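Local coordinates for xyloglucanase (Paenibacillus pabuli, PDB 2JEP), which hydrolyses xyloglucan, a polysaccharide of plant cell walls, as a family 5 glycoside hydrolase built on a TIM barrel, at residues 110-113 with 114-118; 158-161 with 162-166. One frame throughout, in Å; residues are numbered along the deposited sequence. Where two conformers were deposited one is given.

Both contacts lie within single outer helices of the (beta/alpha)8 barrel, whose eight parallel strands close in the order of the chain. Contact 1 is on helix 106-120, the connection between strands 85-88 and 125-128; contact 2 follows it in sequence on helix 150-167, between strands 125-128 and 175-178. Strand 125-128 therefore separates the two helices along the chain. The centres of the two contacts are about 16 Å apart and their nearest atoms about 6 Å, so the contacts themselves do not touch. The hydrogen bond from Lys167 to Asn110 links the two helices directly, and Ile112 and Ile164 both pack on Tyr92. Both contacts thus belong to the helical layer that surrounds the strand barrel.

Contact 1 (110-113 with 114-118); sequences NRIQ and QVVDY
Successive i to i+4 bonds join Asn110, Arg111, Ile112 and Gln113 to Gln114, Val115, Val116 and Asp117 in helix 106-120, the helix of the beta-alpha-beta unit between barrel strands 85-88 and 125-128. The straightest is Val116 N to Ile112 O, with an N-H...O angle of 174°. On the side chains, Arg111 spans almost two turns. Its CG lies opposite the backbone N, and a bend at chi2 of 60° brings the guanidinium along the helix. Val115 CG2 then covers one face of that group, 3.5 Å from Arg111 CZ and over the centre of the plane. At the edge, Arg111 NH1 donates to Tyr118 OH at 2.9 Å, and the oxygen lies close to the guanidinium plane. The ring plane of Tyr118 is turned 64° from that of the guanidinium. Beyond the segments, Arg111 NE forms a salt bridge with Glu62 and NH2 bonds to the carbonyl oxygen of Val70, which leaves the group little freedom to rotate and would probably favour its positive charge. Tyr118 also touches Pro72 and Ile75, so the ring that takes the Arg111 bond also packs against helix 72-80.

The buried side is apolar. Ile112 CG2 and Val116 CG2 are 4.3 Å apart, one turn from each other, while Val115 and Val116 both rest on Ile88 of strand 85-88. On another side, Asp117 OD1 bonds to the hydroxyl of Tyr171. Gln113 was modelled in two conformers, and in one of them its NE2 bonds to the same hydroxyl while Gln113 CG comes within 4.0 Å of Asp117 OD2.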
ATOM      1  N   ASN A 110     -20.841  -2.108  -2.302  1.00  8.31           N
ATOM      2  CA  ASN A 110     -21.106  -3.417  -2.910  1.00  8.31           C
ATOM      3  C   ASN A 110     -20.091  -3.775  -3.978  1.00  8.32           C
ATOM      4  O   ASN A 110     -19.708  -4.934  -4.116  1.00  8.97           O
ATOM      5  CB  ASN A 110     -22.520  -3.474  -3.489  1.00  7.99           C
ATOM      6  CG  ASN A 110     -23.567  -3.564  -2.421  1.00 10.08           C
ATOM      7  OD1 ASN A 110     -23.307  -4.101  -1.344  1.00 13.62           O
ATOM      8  ND2 ASN A 110     -24.772  -3.076  -2.727  1.00 10.58           N
ATOM      9  N   ARG A 111     -19.642  -2.768  -4.719  1.00  8.03           N
ATOM     10  CA  ARG A 111     -18.610  -3.017  -5.732  1.00  7.47           C
ATOM     11  C   ARG A 111     -17.263  -3.363  -5.095  1.00  7.93           C
ATOM     12  O   ARG A 111     -16.561  -4.281  -5.542  1.00  8.25           O
ATOM     13  CB  ARG A 111     -18.456  -1.830  -6.676  1.00  7.66           C
ATOM     14  CG  ARG A 111     -17.385  -2.004  -7.741  1.00  8.12           C
ATOM     15  CD  ARG A 111     -17.676  -3.213  -8.652  1.00  8.97           C
ATOM     16  NE  ARG A 111     -16.545  -3.411  -9.559  1.00  8.76           N
ATOM     17  CZ  ARG A 111     -16.199  -4.578 -10.087  1.00  8.61           C
ATOM     18  NH1 ARG A 111     -16.917  -5.671  -9.878  1.00  8.20           N
ATOM     19  NH2 ARG A 111     -15.086  -4.667 -10.804  1.00  9.60           N
ATOM     20  N   ILE A 112     -16.885  -2.602  -4.073  1.00  7.99           N
ATOM     21  CA  ILE A 112     -15.632  -2.893  -3.376  1.00  8.09           C
ATOM     22  C   ILE A 112     -15.682  -4.325  -2.845  1.00  7.96           C
ATOM     23  O   ILE A 112     -14.692  -5.082  -2.963  1.00  8.41           O
ATOM     24  CB  ILE A 112     -15.402  -1.895  -2.216  1.00  8.23           C
ATOM     25  CG1 ILE A 112     -15.266  -0.466  -2.759  1.00  8.31           C
ATOM     26  CG2 ILE A 112     -14.199  -2.328  -1.352  1.00  9.02           C
ATOM     27  CD1 ILE A 112     -15.568   0.635  -1.713  1.00  9.19           C
ATOM     28  N   GLN A 113     -16.818  -4.718  -2.272  1.00  8.16           N
ATOM     29  CA  GLN A 113     -16.930  -6.068  -1.743  0.50  8.36           C
ATOM     30  C   GLN A 113     -16.790  -7.119  -2.844  1.00  8.20           C
ATOM     31  O   GLN A 113     -16.156  -8.149  -2.643  1.00  8.77           O
ATOM     32  CB  GLN A 113     -18.232  -6.250  -0.965  0.50  8.96           C
ATOM     33  CG  GLN A 113     -18.479  -7.680  -0.597  0.50  9.96           C
ATOM     34  CD  GLN A 113     -19.712  -7.851   0.199  0.50 13.26           C
ATOM     35  OE1 GLN A 113     -20.804  -7.513  -0.259  0.50 14.16           O
ATOM     36  NE2 GLN A 113     -19.561  -8.404   1.383  0.50 14.41           N
ATOM     37  N   GLN A 114     -17.363  -6.866  -4.015  1.00  7.98           N
ATOM     38  CA  GLN A 114     -17.224  -7.818  -5.103  0.50  8.27           C
ATOM     39  C   GLN A 114     -15.740  -7.994  -5.488  1.00  7.85           C
ATOM     40  O   GLN A 114     -15.270  -9.109  -5.690  1.00  8.27           O
ATOM     41  CB  GLN A 114     -18.070  -7.369  -6.296  0.50  8.89           C
ATOM     42  CG  GLN A 114     -18.248  -8.409  -7.361  0.50  9.41           C
ATOM     43  CD  GLN A 114     -19.276  -9.481  -7.027  0.50 10.67           C
ATOM     44  OE1 GLN A 114     -19.609 -10.314  -7.869  0.50 13.21           O
ATOM     45  NE2 GLN A 114     -19.770  -9.479  -5.797  0.50  9.56           N
ATOM     46  N   VAL A 115     -15.009  -6.896  -5.587  1.00  8.41           N
ATOM     47  CA  VAL A 115     -13.617  -6.965  -5.976  1.00  8.18           C
ATOM     48  C   VAL A 115     -12.781  -7.654  -4.884  1.00  7.99           C
ATOM     49  O   VAL A 115     -11.906  -8.492  -5.189  1.00  8.68           O
ATOM     50  CB  VAL A 115     -13.098  -5.563  -6.332  1.00  8.62           C
ATOM     51  CG1 VAL A 115     -11.584  -5.569  -6.636  1.00 10.06           C
ATOM     52  CG2 VAL A 115     -13.872  -5.013  -7.552  1.00  8.93           C
ATOM     53  N   VAL A 116     -13.039  -7.319  -3.620  1.00  7.83           N
ATOM     54  CA  VAL A 116     -12.406  -8.038  -2.514  1.00  7.46           C
ATOM     55  C   VAL A 116     -12.643  -9.536  -2.677  1.00  8.24           C
ATOM     56  O   VAL A 116     -11.722 -10.341  -2.536  1.00  8.74           O
ATOM     57  CB  VAL A 116     -12.921  -7.538  -1.165  1.00  7.93           C
ATOM     58  CG1 VAL A 116     -12.586  -8.555  -0.036  1.00  8.81           C
ATOM     59  CG2 VAL A 116     -12.362  -6.164  -0.866  1.00  8.39           C
ATOM     60  N   ASP A 117     -13.894  -9.921  -2.950  1.00  8.36           N
ATOM     61  CA  ASP A 117     -14.200 -11.333  -3.071  1.00  8.77           C
ATOM     62  C   ASP A 117     -13.444 -12.026  -4.207  1.00  8.93           C
ATOM     63  O   ASP A 117     -13.113 -13.209  -4.107  1.00  9.11           O
ATOM     64  CB  ASP A 117     -15.700 -11.534  -3.265  1.00  9.42           C
ATOM     65  CG  ASP A 117     -16.513 -11.307  -2.014  1.00 11.23           C
ATOM     66  OD1 ASP A 117     -15.922 -11.274  -0.915  1.00 13.56           O
ATOM     67  OD2 ASP A 117     -17.770 -11.248  -2.175  1.00 15.67           O
ATOM     68  N   TYR A 118     -13.149 -11.316  -5.300  1.00  8.89           N
ATOM     69  CA  TYR A 118     -12.365 -11.934  -6.371  1.00  8.93           C
ATOM     70  C   TYR A 118     -11.057 -12.490  -5.843  1.00  9.04           C
ATOM     71  O   TYR A 118     -10.604 -13.516  -6.297  1.00 11.63           O
ATOM     72  CB  TYR A 118     -12.025 -10.950  -7.495  1.00  8.93           C
ATOM     73  CG  TYR A 118     -13.179 -10.330  -8.258  1.00  7.87           C
ATOM     74  CD1 TYR A 118     -14.447 -10.848  -8.211  1.00  8.56           C
ATOM     75  CD2 TYR A 118     -12.980  -9.190  -9.026  1.00  8.55           C
ATOM     76  CE1 TYR A 118     -15.500 -10.239  -8.907  1.00  8.81           C
ATOM     77  CE2 TYR A 118     -14.003  -8.611  -9.728  1.00  8.35           C
ATOM     78  CZ  TYR A 118     -15.269  -9.119  -9.652  1.00  8.15           C
ATOM     79  OH  TYR A 118     -16.276  -8.488 -10.347  1.00  8.95           O
TER

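Contact 2 (158-161 with 162-166)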
ATOM      1  N   LYS A 158     -14.046   8.481  11.267  1.00  8.19           N
ATOM      2  CA  LYS A 158     -14.664   7.491  12.117  1.00  8.97           C
ATOM      3  C   LYS A 158     -15.887   6.862  11.448  1.00  9.04           C
ATOM      4  O   LYS A 158     -16.033   5.641  11.409  1.00  8.85           O
ATOM      5  CB  LYS A 158     -15.036   8.113  13.472  1.00  9.54           C
ATOM      6  CG  LYS A 158     -15.798   7.161  14.428  1.00 11.12           C
ATOM      7  CD  LYS A 158     -16.257   7.940  15.655  1.00 15.26           C
ATOM      8  CE  LYS A 158     -17.208   7.211  16.551  1.00 21.32           C
ATOM      9  NZ  LYS A 158     -17.630   8.171  17.615  1.00 25.82           N
ATOM     10  N   LYS A 159     -16.808   7.699  10.969  1.00  8.99           N
ATOM     11  CA  LYS A 159     -18.044   7.176  10.393  1.00  9.81           C
ATOM     12  C   LYS A 159     -17.783   6.352   9.129  1.00  9.55           C
ATOM     13  O   LYS A 159     -18.456   5.336   8.904  1.00  9.88           O
ATOM     14  CB  LYS A 159     -19.017   8.331  10.103  1.00 11.20           C
ATOM     15  CG  LYS A 159     -19.587   9.000  11.345  1.00 13.31           C
ATOM     16  CD  LYS A 159     -20.521   8.055  12.120  1.00 18.04           C
ATOM     17  CE  LYS A 159     -21.406   8.770  13.138  1.00 20.75           C
ATOM     18  NZ  LYS A 159     -22.365   7.759  13.717  1.00 25.94           N
ATOM     19  N   VAL A 160     -16.812   6.786   8.312  1.00  8.71           N
ATOM     20  CA  VAL A 160     -16.451   6.051   7.109  1.00  8.89           C
ATOM     21  C   VAL A 160     -15.877   4.690   7.494  1.00  8.52           C
ATOM     22  O   VAL A 160     -16.326   3.667   6.975  1.00  8.72           O
ATOM     23  CB  VAL A 160     -15.508   6.897   6.242  1.00  8.92           C
ATOM     24  CG1 VAL A 160     -14.846   6.061   5.139  1.00 10.38           C
ATOM     25  CG2 VAL A 160     -16.294   8.065   5.663  1.00 10.33           C
ATOM     26  N   TRP A 161     -14.910   4.638   8.428  1.00  8.26           N
ATOM     27  CA  TRP A 161     -14.381   3.324   8.804  1.00  7.91           C
ATOM     28  C   TRP A 161     -15.401   2.450   9.506  1.00  8.23           C
ATOM     29  O   TRP A 161     -15.362   1.233   9.365  1.00  8.90           O
ATOM     30  CB  TRP A 161     -13.078   3.419   9.615  1.00  8.32           C
ATOM     31  CG  TRP A 161     -11.892   3.342   8.722  1.00  8.36           C
ATOM     32  CD1 TRP A 161     -10.944   4.309   8.484  1.00  8.78           C
ATOM     33  CD2 TRP A 161     -11.516   2.216   7.919  1.00  7.99           C
ATOM     34  NE1 TRP A 161     -10.028   3.841   7.596  1.00  9.06           N
ATOM     35  CE2 TRP A 161     -10.350   2.563   7.225  1.00  7.64           C
ATOM     36  CE3 TRP A 161     -12.039   0.931   7.748  1.00  8.47           C
ATOM     37  CZ2 TRP A 161      -9.722   1.683   6.347  1.00  8.80           C
ATOM     38  CZ3 TRP A 161     -11.412   0.077   6.874  1.00  9.27           C
ATOM     39  CH2 TRP A 161     -10.279   0.465   6.178  1.00  8.57           C
ATOM     40  N   GLN A 162     -16.334   3.061  10.240  1.00  8.52           N
ATOM     41  CA  GLN A 162     -17.392   2.247  10.860  1.00 10.46           C
ATOM     42  C   GLN A 162     -18.122   1.464   9.778  1.00  9.50           C
ATOM     43  O   GLN A 162     -18.410   0.266   9.931  1.00  9.63           O
ATOM     44  CB  GLN A 162     -18.408   3.127  11.583  1.00 11.28           C
ATOM     45  CG  GLN A 162     -18.058   3.626  12.943  1.00 16.00           C
ATOM     46  CD  GLN A 162     -19.198   4.427  13.562  1.00 15.53           C
ATOM     47  OE1 GLN A 162     -20.196   4.696  12.911  1.00 19.27           O
ATOM     48  NE2 GLN A 162     -19.042   4.813  14.823  1.00 20.97           N
ATOM     49  N   GLN A 163     -18.475   2.160   8.709  1.00  8.87           N
ATOM     50  CA  GLN A 163     -19.231   1.542   7.613  1.00  8.77           C
ATOM     51  C   GLN A 163     -18.434   0.518   6.831  1.00  8.99           C
ATOM     52  O   GLN A 163     -18.946  -0.544   6.494  1.00 10.42           O
ATOM     53  CB  GLN A 163     -19.746   2.630   6.678  1.00  9.40           C
ATOM     54  CG  GLN A 163     -20.774   3.536   7.303  1.00  9.63           C
ATOM     55  CD  GLN A 163     -21.060   4.700   6.420  1.00 10.43           C
ATOM     56  OE1 GLN A 163     -21.789   4.572   5.427  1.00 11.45           O
ATOM     57  NE2 GLN A 163     -20.464   5.841   6.733  1.00 10.70           N
ATOM     58  N   ILE A 164     -17.189   0.835   6.496  1.00  9.04           N
ATOM     59  CA  ILE A 164     -16.378  -0.143   5.734  1.00  8.96           C
ATOM     60  C   ILE A 164     -16.171  -1.382   6.606  1.00  9.09           C
ATOM     61  O   ILE A 164     -16.343  -2.522   6.162  1.00  9.58           O
ATOM     62  CB  ILE A 164     -14.992   0.459   5.368  1.00  8.40           C
ATOM     63  CG1 ILE A 164     -15.115   1.693   4.480  1.00  9.26           C
ATOM     64  CG2 ILE A 164     -14.102  -0.612   4.729  1.00  9.87           C
ATOM     65  CD1 ILE A 164     -13.845   2.556   4.434  1.00 10.04           C
ATOM     66  N   ALA A 165     -15.804  -1.172   7.870  1.00  8.95           N
ATOM     67  CA  ALA A 165     -15.540  -2.310   8.744  1.00  9.74           C
ATOM     68  C   ALA A 165     -16.792  -3.177   8.900  1.00 10.02           C
ATOM     69  O   ALA A 165     -16.732  -4.397   8.809  1.00 10.31           O
ATOM     70  CB  ALA A 165     -15.015  -1.856  10.110  1.00 10.71           C
ATOM     71  N   THR A 166     -17.930  -2.528   9.127  1.00  9.89           N
ATOM     72  CA  THR A 166     -19.188  -3.263   9.279  1.00 10.98           C
ATOM     73  C   THR A 166     -19.468  -4.124   8.029  1.00 10.70           C
ATOM     74  O   THR A 166     -19.863  -5.283   8.144  1.00 12.68           O
ATOM     75  CB  THR A 166     -20.322  -2.311   9.579  1.00 11.45           C
ATOM     76  OG1 THR A 166     -20.086  -1.705  10.849  1.00 13.50           O
ATOM     77  CG2 THR A 166     -21.671  -3.029   9.617  1.00 13.23           C
TER
HETATM   78  O   HOH W   1     -20.791   7.013  15.948  1.00 31.47           O
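Helix 150-167 is one of the outer helices of the barrel, and here Lys158 to Trp161 meet residues of its next turn. Regular i to i+4 backbone bonds connect them, the shortest from Gln162 N to Lys158 O at 2.8 Å. Gln162 lies between two lysines: its NE2 is 3.5 Å from Lys158 CE, and its OE1 is 3.5 Å from Lys159 CD. The chains of Lys159 and Gln162 run side by side in the same direction, and one water accepts from both Lys159 NZ and Gln162 NE2, closing a bridge between their ends. Were Gln162 replaced by an alanine, the water would probably keep Lys159 alone of the pair, and a gap would be likely to open between the aliphatic stems of the two lysines.

Gln163 folds back on the preceding turn. With CG beside its own backbone N (chi1 -66°), its NE2 reaches Lys159 O at 3.0 Å, from above the carbonyl plane, while Gln163 N approaches the same oxygen from the opposite face; two donors therefore grip one carbonyl. Gln163 OE1 accepts from Ile104 N and NE2 also donates to Tyr102 O, so both ends of the amide tie this helix of the (beta/alpha)8 fold to the chain leading into helix 106-120.

The buried side is built round Trp161. Ile164 CD1 stands over one face of the indole, 4.1 Å from the centroid of its six-membered ring and 11° off the ring normal, a CH-pi contact. Its other branch, CG2, comes within 3.5 Å of Trp161 CZ3, and CD1 also touches Val160 CG1 at 3.7 Å. Edge-to-face rings of Phe206 and Tyr157 adjoin the indole, whose NE1 donates to the carbonyl oxygen of Ser179.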